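Local coordinates for protein peroxidase (Cellulomonas bogoriensis 69B4 = DSM 16987, PDB 6QZO) that binds heme b and probably works as a dye-decolorizing (DyP-type) peroxidase, using hydrogen peroxide to oxidise its substrates, at residues H36-V41 with A98-V103; I255-R260 with A291-A296. One frame throughout, in Å; residues are numbered along the deposited sequence.

Contact 1: residues H36-V41 with A98-V103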
loop_
_atom_site.group_PDB
_atom_site.type_symbol
_atom_site.label_atom_id
_atom_site.label_comp_id
_atom_site.label_asym_id
_atom_site.label_seq_id
_atom_site.Cartn_x
_atom_site.Cartn_y
_atom_site.Cartn_z
ATOM N N HIS A 36 3.255 29.059 0.433
ATOM C CA HIS A 36 3.833 27.820 1.031
ATOM C C HIS A 36 3.773 26.665 0.033
ATOM O O HIS A 36 2.957 26.734 -0.903
ATOM C CB HIS A 36 3.086 27.448 2.315
ATOM C CG HIS A 36 2.737 28.610 3.188
ATOM N ND1 HIS A 36 3.674 29.254 3.971
ATOM C CD2 HIS A 36 1.553 29.215 3.433
ATOM C CE1 HIS A 36 3.081 30.207 4.664
ATOM N NE2 HIS A 36 1.774 30.208 4.344
ATOM N N GLN A 37 4.593 25.637 0.238
ATOM C CA GLN A 37 4.473 24.341 -0.483
ATOM C C GLN A 37 3.142 23.699 -0.074
ATOM O O GLN A 37 2.735 23.869 1.080
ATOM C CB GLN A 37 5.631 23.400 -0.152
ATOM C CG GLN A 37 6.971 23.822 -0.748
ATOM C CD GLN A 37 7.999 22.720 -0.706
ATOM O OE1 GLN A 37 7.941 21.767 -1.480
ATOM N NE2 GLN A 37 8.954 22.848 0.201
ATOM N N ALA A 38 2.472 23.008 -0.994
ATOM C CA ALA A 38 1.267 22.206 -0.691
ATOM C C ALA A 38 1.727 20.933 0.023
ATOM O O ALA A 38 2.947 20.661 0.007
ATOM C CB ALA A 38 0.523 21.902 -1.965
ATOM N N GLY A 39 0.800 20.200 0.638
ATOM C CA GLY A 39 1.086 18.894 1.257
ATOM C C GLY A 39 1.430 19.024 2.720
ATOM O O GLY A 39 1.886 18.028 3.300
ATOM N N ILE A 40 1.203 20.214 3.292
ATOM C CA ILE A 40 1.479 20.531 4.723
ATOM C C ILE A 40 0.158 20.881 5.407
ATOM O O ILE A 40 -0.258 20.093 6.292
ATOM C CB ILE A 40 2.551 21.625 4.847
ATOM C CG1 ILE A 40 3.844 21.189 4.151
ATOM C CG2 ILE A 40 2.802 21.971 6.298
ATOM C CD1 ILE A 40 4.794 22.333 3.842
ATOM N N VAL A 41 -0.491 21.978 5.003
ATOM C CA VAL A 41 -1.828 22.366 5.551
ATOM C C VAL A 41 -2.924 21.815 4.638
ATOM O O VAL A 41 -4.091 21.808 5.065
ATOM C CB VAL A 41 -1.933 23.886 5.776
ATOM C CG1 VAL A 41 -3.351 24.391 5.958
ATOM C CG2 VAL A 41 -1.077 24.250 6.984
ATOM N N ALA A 98 -5.624 14.676 -6.293
ATOM C CA ALA A 98 -5.152 15.597 -5.228
ATOM C C ALA A 98 -3.644 15.439 -4.975
ATOM O O ALA A 98 -3.209 15.724 -3.855
ATOM C CB ALA A 98 -5.956 15.367 -3.973
ATOM N N LEU A 99 -2.867 15.025 -5.979
ATOM C CA LEU A 99 -1.404 14.802 -5.820
ATOM C C LEU A 99 -0.762 16.074 -5.251
ATOM O O LEU A 99 -1.047 17.155 -5.797
ATOM C CB LEU A 99 -0.761 14.461 -7.164
ATOM C CG LEU A 99 0.742 14.179 -7.121
ATOM C CD1 LEU A 99 1.048 13.004 -6.212
ATOM C CD2 LEU A 99 1.269 13.904 -8.530
ATOM N N THR A 100 0.066 15.917 -4.208
ATOM C CA THR A 100 1.044 16.923 -3.725
ATOM C C THR A 100 2.427 16.274 -3.632
ATOM O O THR A 100 2.497 15.051 -3.382
ATOM C CB THR A 100 0.670 17.499 -2.351
ATOM O OG1 THR A 100 0.645 16.458 -1.370
ATOM C CG2 THR A 100 -0.657 18.220 -2.359
ATOM N N VAL A 101 3.468 17.070 -3.868
ATOM C CA VAL A 101 4.890 16.730 -3.597
ATOM C C VAL A 101 5.414 17.845 -2.712
ATOM O O VAL A 101 5.247 19.018 -3.118
ATOM C CB VAL A 101 5.718 16.610 -4.890
ATOM C CG1 VAL A 101 7.168 16.213 -4.613
ATOM C CG2 VAL A 101 5.077 15.627 -5.855
ATOM N N THR A 102 5.932 17.509 -1.533
ATOM C CA THR A 102 6.563 18.461 -0.588
ATOM C C THR A 102 8.051 18.122 -0.544
ATOM O O THR A 102 8.364 16.922 -0.303
ATOM C CB THR A 102 5.906 18.371 0.794
ATOM O OG1 THR A 102 4.477 18.423 0.647
ATOM C CG2 THR A 102 6.378 19.452 1.736
ATOM N N VAL A 103 8.914 19.108 -0.827
ATOM C CA VAL A 103 10.394 18.921 -0.885
ATOM C C VAL A 103 10.998 19.426 0.422
ATOM O O VAL A 103 10.716 20.575 0.811
ATOM C CB VAL A 103 11.011 19.668 -2.083
ATOM C CG1 VAL A 103 12.492 19.362 -2.243
ATOM C CG2 VAL A 103 10.258 19.358 -3.364
#

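Contact 2: residues I255-R260 with A291-A296. With HEM (protoporphyrin IX containing Fe), chain I.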
loop_
_atom_site.group_PDB
_atom_site.type_symbol
_atom_site.label_atom_id
_atom_site.label_comp_id
_atom_site.label_asym_id
_atom_site.label_seq_id
_atom_site.Cartn_x
_atom_site.Cartn_y
_atom_site.Cartn_z
ATOM N N ILE A 255 -3.428 6.240 26.920
ATOM C CA ILE A 255 -3.554 7.458 26.072
ATOM C C ILE A 255 -4.164 8.606 26.880
ATOM O O ILE A 255 -3.691 9.737 26.711
ATOM C CB ILE A 255 -4.385 7.142 24.814
ATOM C CG1 ILE A 255 -3.685 6.102 23.936
ATOM C CG2 ILE A 255 -4.723 8.415 24.037
ATOM C CD1 ILE A 255 -2.329 6.515 23.425
ATOM N N GLY A 256 -5.194 8.312 27.678
ATOM C CA GLY A 256 -6.034 9.288 28.395
ATOM C C GLY A 256 -7.319 9.606 27.642
ATOM O O GLY A 256 -7.998 10.557 28.048
ATOM N N ARG A 257 -7.649 8.840 26.590
ATOM C CA ARG A 257 -8.897 9.004 25.792
ATOM C C ARG A 257 -9.511 7.633 25.464
ATOM O O ARG A 257 -8.763 6.634 25.397
ATOM C CB ARG A 257 -8.620 9.789 24.501
ATOM C CG ARG A 257 -7.886 11.103 24.716
ATOM C CD ARG A 257 -7.620 11.856 23.431
ATOM N NE ARG A 257 -8.793 12.675 23.214
ATOM C CZ ARG A 257 -8.854 13.998 23.198
ATOM N NH1 ARG A 257 -7.773 14.747 23.319
ATOM N NH2 ARG A 257 -10.040 14.559 23.027
ATOM N N THR A 258 -10.824 7.585 25.235
ATOM C CA THR A 258 -11.583 6.325 24.990
ATOM C C THR A 258 -11.382 5.896 23.541
ATOM O O THR A 258 -11.087 6.773 22.698
ATOM C CB THR A 258 -13.074 6.460 25.315
ATOM O OG1 THR A 258 -13.627 7.371 24.369
ATOM C CG2 THR A 258 -13.326 6.942 26.727
ATOM N N LEU A 259 -11.525 4.603 23.258
ATOM C CA LEU A 259 -11.287 4.057 21.895
ATOM C C LEU A 259 -12.534 4.261 21.039
ATOM O O LEU A 259 -12.380 4.591 19.844
ATOM C CB LEU A 259 -10.866 2.591 22.010
ATOM C CG LEU A 259 -9.437 2.424 22.521
ATOM C CD1 LEU A 259 -9.214 1.033 23.101
ATOM C CD2 LEU A 259 -8.440 2.725 21.403
ATOM N N ARG A 260 -13.719 4.142 21.636
ATOM C CA ARG A 260 -14.992 4.221 20.883
ATOM C C ARG A 260 -15.147 5.650 20.357
ATOM O O ARG A 260 -15.073 5.814 19.133
ATOM C CB ARG A 260 -16.177 3.776 21.743
ATOM C CG ARG A 260 -17.463 3.576 20.949
ATOM C CD ARG A 260 -18.634 3.133 21.816
ATOM N NE ARG A 260 -19.611 4.144 22.260
ATOM C CZ ARG A 260 -19.539 4.848 23.393
ATOM N NH1 ARG A 260 -18.502 4.715 24.205
ATOM N NH2 ARG A 260 -20.502 5.707 23.695
ATOM N N ALA A 291 -0.009 9.315 31.267
ATOM C CA ALA A 291 -0.899 9.154 30.088
ATOM C C ALA A 291 -0.330 9.986 28.935
ATOM O O ALA A 291 0.153 11.105 29.202
ATOM C CB ALA A 291 -2.302 9.580 30.417
ATOM N N HIS A 292 -0.414 9.466 27.711
ATOM C CA HIS A 292 0.218 10.052 26.504
ATOM C C HIS A 292 -0.164 11.532 26.383
ATOM O O HIS A 292 0.722 12.348 26.127
ATOM C CB HIS A 292 -0.155 9.238 25.250
ATOM C CG HIS A 292 0.520 9.694 23.996
ATOM N ND1 HIS A 292 1.890 9.681 23.846
ATOM C CD2 HIS A 292 0.014 10.162 22.826
ATOM C CE1 HIS A 292 2.204 10.135 22.642
ATOM N NE2 HIS A 292 1.063 10.435 21.982
ATOM N N ILE A 293 -1.445 11.861 26.522
ATOM C CA ILE A 293 -1.942 13.220 26.156
ATOM C C ILE A 293 -1.615 14.197 27.290
ATOM O O ILE A 293 -1.638 15.415 27.039
ATOM C CB ILE A 293 -3.444 13.211 25.808
ATOM C CG1 ILE A 293 -4.330 12.965 27.031
ATOM C CG2 ILE A 293 -3.712 12.227 24.686
ATOM C CD1 ILE A 293 -5.771 13.317 26.806
ATOM N N ARG A 294 -1.343 13.698 28.491
ATOM C CA ARG A 294 -0.868 14.560 29.600
ATOM C C ARG A 294 0.594 14.921 29.320
ATOM O O ARG A 294 0.926 16.099 29.400
ATOM C CB ARG A 294 -1.036 13.861 30.952
ATOM C CG ARG A 294 -0.588 14.702 32.134
ATOM C CD ARG A 294 -0.622 13.910 33.421
ATOM N NE ARG A 294 -1.979 13.713 33.892
ATOM C CZ ARG A 294 -2.696 14.615 34.563
ATOM N NH1 ARG A 294 -2.187 15.811 34.832
ATOM N NH2 ARG A 294 -3.931 14.322 34.956
ATOM N N ARG A 295 1.416 13.931 28.989
ATOM C CA ARG A 295 2.882 14.093 28.823
ATOM C C ARG A 295 3.190 14.832 27.511
ATOM O O ARG A 295 4.248 15.476 27.451
ATOM C CB ARG A 295 3.567 12.723 28.880
ATOM C CG ARG A 295 3.414 12.018 30.213
ATOM C CD ARG A 295 4.122 12.743 31.335
ATOM N NE ARG A 295 5.564 12.755 31.127
ATOM C CZ ARG A 295 6.426 13.485 31.826
ATOM N NH1 ARG A 295 5.997 14.294 32.785
ATOM N NH2 ARG A 295 7.707 13.429 31.537
ATOM N N ALA A 296 2.306 14.738 26.512
ATOM C CA ALA A 296 2.516 15.275 25.146
ATOM C C ALA A 296 1.956 16.695 25.030
ATOM O O ALA A 296 2.379 17.422 24.102
ATOM C CB ALA A 296 1.885 14.358 24.137
HETATM C CHA HEM I . -1.944 12.767 20.863
HETATM C CHB HEM I . -1.159 8.235 19.447
HETATM C CHC HEM I . 3.573 9.160 19.150
HETATM C CHD HEM I . 2.741 13.799 20.166
HETATM C C1A HEM I . -2.121 11.452 20.533
HETATM C C2A HEM I . -3.356 10.752 20.651
HETATM C C3A HEM I . -3.124 9.471 20.265
HETATM C C4A HEM I . -1.768 9.390 19.880
HETATM C CMA HEM I . -4.118 8.327 20.223
HETATM C CAA HEM I . -4.673 11.300 21.172
HETATM C CBA HEM I . -5.555 11.919 20.088
HETATM C CGA HEM I . -4.962 13.216 19.646
HETATM O O1A HEM I . -4.185 13.185 18.651
HETATM O O2A HEM I . -5.232 14.280 20.272
HETATM C C1B HEM I . 0.213 8.120 19.256
HETATM C C2B HEM I . 0.815 6.893 18.869
HETATM C C3B HEM I . 2.164 7.137 18.785
HETATM C C4B HEM I . 2.329 8.551 19.145
HETATM C CMB HEM I . 0.085 5.582 18.588
HETATM C CAB HEM I . 3.278 6.268 18.356
HETATM C CBB HEM I . 3.110 5.098 17.739
HETATM C C1C HEM I . 3.774 10.501 19.386
HETATM C C2C HEM I . 5.025 11.116 19.367
HETATM C C3C HEM I . 4.836 12.447 19.658
HETATM C C4C HEM I . 3.411 12.637 19.854
HETATM C CMC HEM I . 6.373 10.505 19.099
HETATM C CAC HEM I . 6.058 13.293 19.679
HETATM C CBC HEM I . 6.101 14.575 19.921
HETATM C C1D HEM I . 1.361 13.871 20.445
HETATM C C2D HEM I . 0.697 15.136 20.810
HETATM C C3D HEM I . -0.599 14.849 21.024
HETATM C C4D HEM I . -0.715 13.403 20.771
HETATM C CMD HEM I . 1.291 16.525 20.979
HETATM C CAD HEM I . -1.698 15.835 21.435
HETATM C CBD HEM I . -1.799 15.931 22.972
HETATM C CGD HEM I . -2.824 16.925 23.506
HETATM O O1D HEM I . -2.566 18.147 23.547
HETATM O O2D HEM I . -3.942 16.542 23.953
HETATM N NA HEM I . -1.162 10.606 20.059
HETATM N NB HEM I . 1.139 9.067 19.414
HETATM N NC HEM I . 2.805 11.411 19.687
HETATM N ND HEM I . 0.467 12.873 20.437
HETATM FE FE HEM I . 0.769 11.056 20.009
#

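Contact 1: residues H36-V41 with A98-V103
Gln37 reaches across to Val103 and pairs its side-chain amide with both polar backbone atoms of that one residue. Val103 N gives its hydrogen to Gln37 OE1 at 2.9 Å in an almost straight bond (175°), although the donor comes in tilted from the plane of the carbonyl. In the other direction Gln37 NE2 donates to Val103 O, also at 2.9 Å, and this bond runs close to the amide plane and meets a lone pair of the acceptor. Beyond CG the chain is extended (chi2 -165°), which carries the amide up to the strand; a second acceptor of NE2, Pro367 O, helps to fix which way round the amide sits. Strand 100-105 is the outermost of a four-stranded antiparallel sheet in the N-terminal half of the DyP fold, a ferredoxin-like α+β arrangement. Its Thr100 and Thr102 pair through their backbones with Cys148 and Gln146 of strand 143-149, so Gln37 takes the outward edge at Val103, while the loop at Ala38-Gly39 lies over the face from which the two threonine side chains project. There Thr102 OG1 donates to Ala38 O at 2.8 Å, in the carbonyl plane and on a lone pair. Gly39, with positive phi, lies against both threonines: its CA is 3.5 Å from Thr102 OG1, and a side chain on it would run into that hydroxyl. The backbone N of Gly39 is bonded to Thr42 OG1 and its O to Gln146 NE2. Apolar contact is slight: the side chains of Ile40 and Thr102 cross at about a right angle, and Ala38 CB meets the methyl of Thr100.

Contact 2: residues I255-R260 with A291-A296
Ile255 and Ile293 are joined first through the backbone: Ile293 N donates to Ile255 O at 3.1 Å, a somewhat bent bond (154°). It ties the last turn of helix 248-255 to the first turn of helix 292-296, for which Ala291 is the N-cap residue. Gly256, which ends the earlier helix with positive phi, packs closely here, since a side chain on it would press on CG1 of Ile293.

The apolar contacts gather round the same two isoleucines. Their CG2 methyls meet at 4.0 Å as the side chains cross at about a right angle, while Ile255 CD1 runs alongside His292 and touches its CB. With CG1 set between the backbone N and the carbonyl carbon (chi1 70°), Ile293 sends CD1 out against Arg257 CG, 3.7 Å away, and its CG2 lies against the heme propionate carbon CAA. An alanine in place of Ile293 would probably leave Arg257 CG and Ile255 CG2 without their methyl partners and open a gap beside this propionate.

The polar side chain of Arg257 lays CD beside the same propionate arm, and the bend at chi3 beyond it turns NE toward Gly262 O, which holds it.

Metal coordination comes from His292, whose CG stands anti to the backbone N (chi1 -176°), directing the ring to the porphyrin so that NE2 binds the heme iron at 2.1 Å. On the far side of the ring ND1 bonds to Asp350 OD2, which fixes its rotation and would be expected to make the imidazole more electron-donating. Ala296 CB packs on the porphyrin pyrrole carbon C2D, and together these groups help build the proximal heme pocket of a DyP-type peroxidase, with its axial histidine and hydrogen-bonded aspartate.

Both contacts are buried, yet they share no segment and lie on opposite sides of the chain's centre, their centres about 30 Å apart. Contact 1 joins a loop to an edge strand in the N-terminal half of the DyP fold and sits nearer the middle of the chain; contact 2, in the C-terminal half, joins the end of one helix and the turn after it to the start of another, beside the cofactor. Their chemistry follows. In contact 1 side-chain amide and hydroxyl groups satisfy backbone atoms, with little apolar packing, whereas contact 2 has one backbone bond, isoleucine methyls, and a histidine bound to iron.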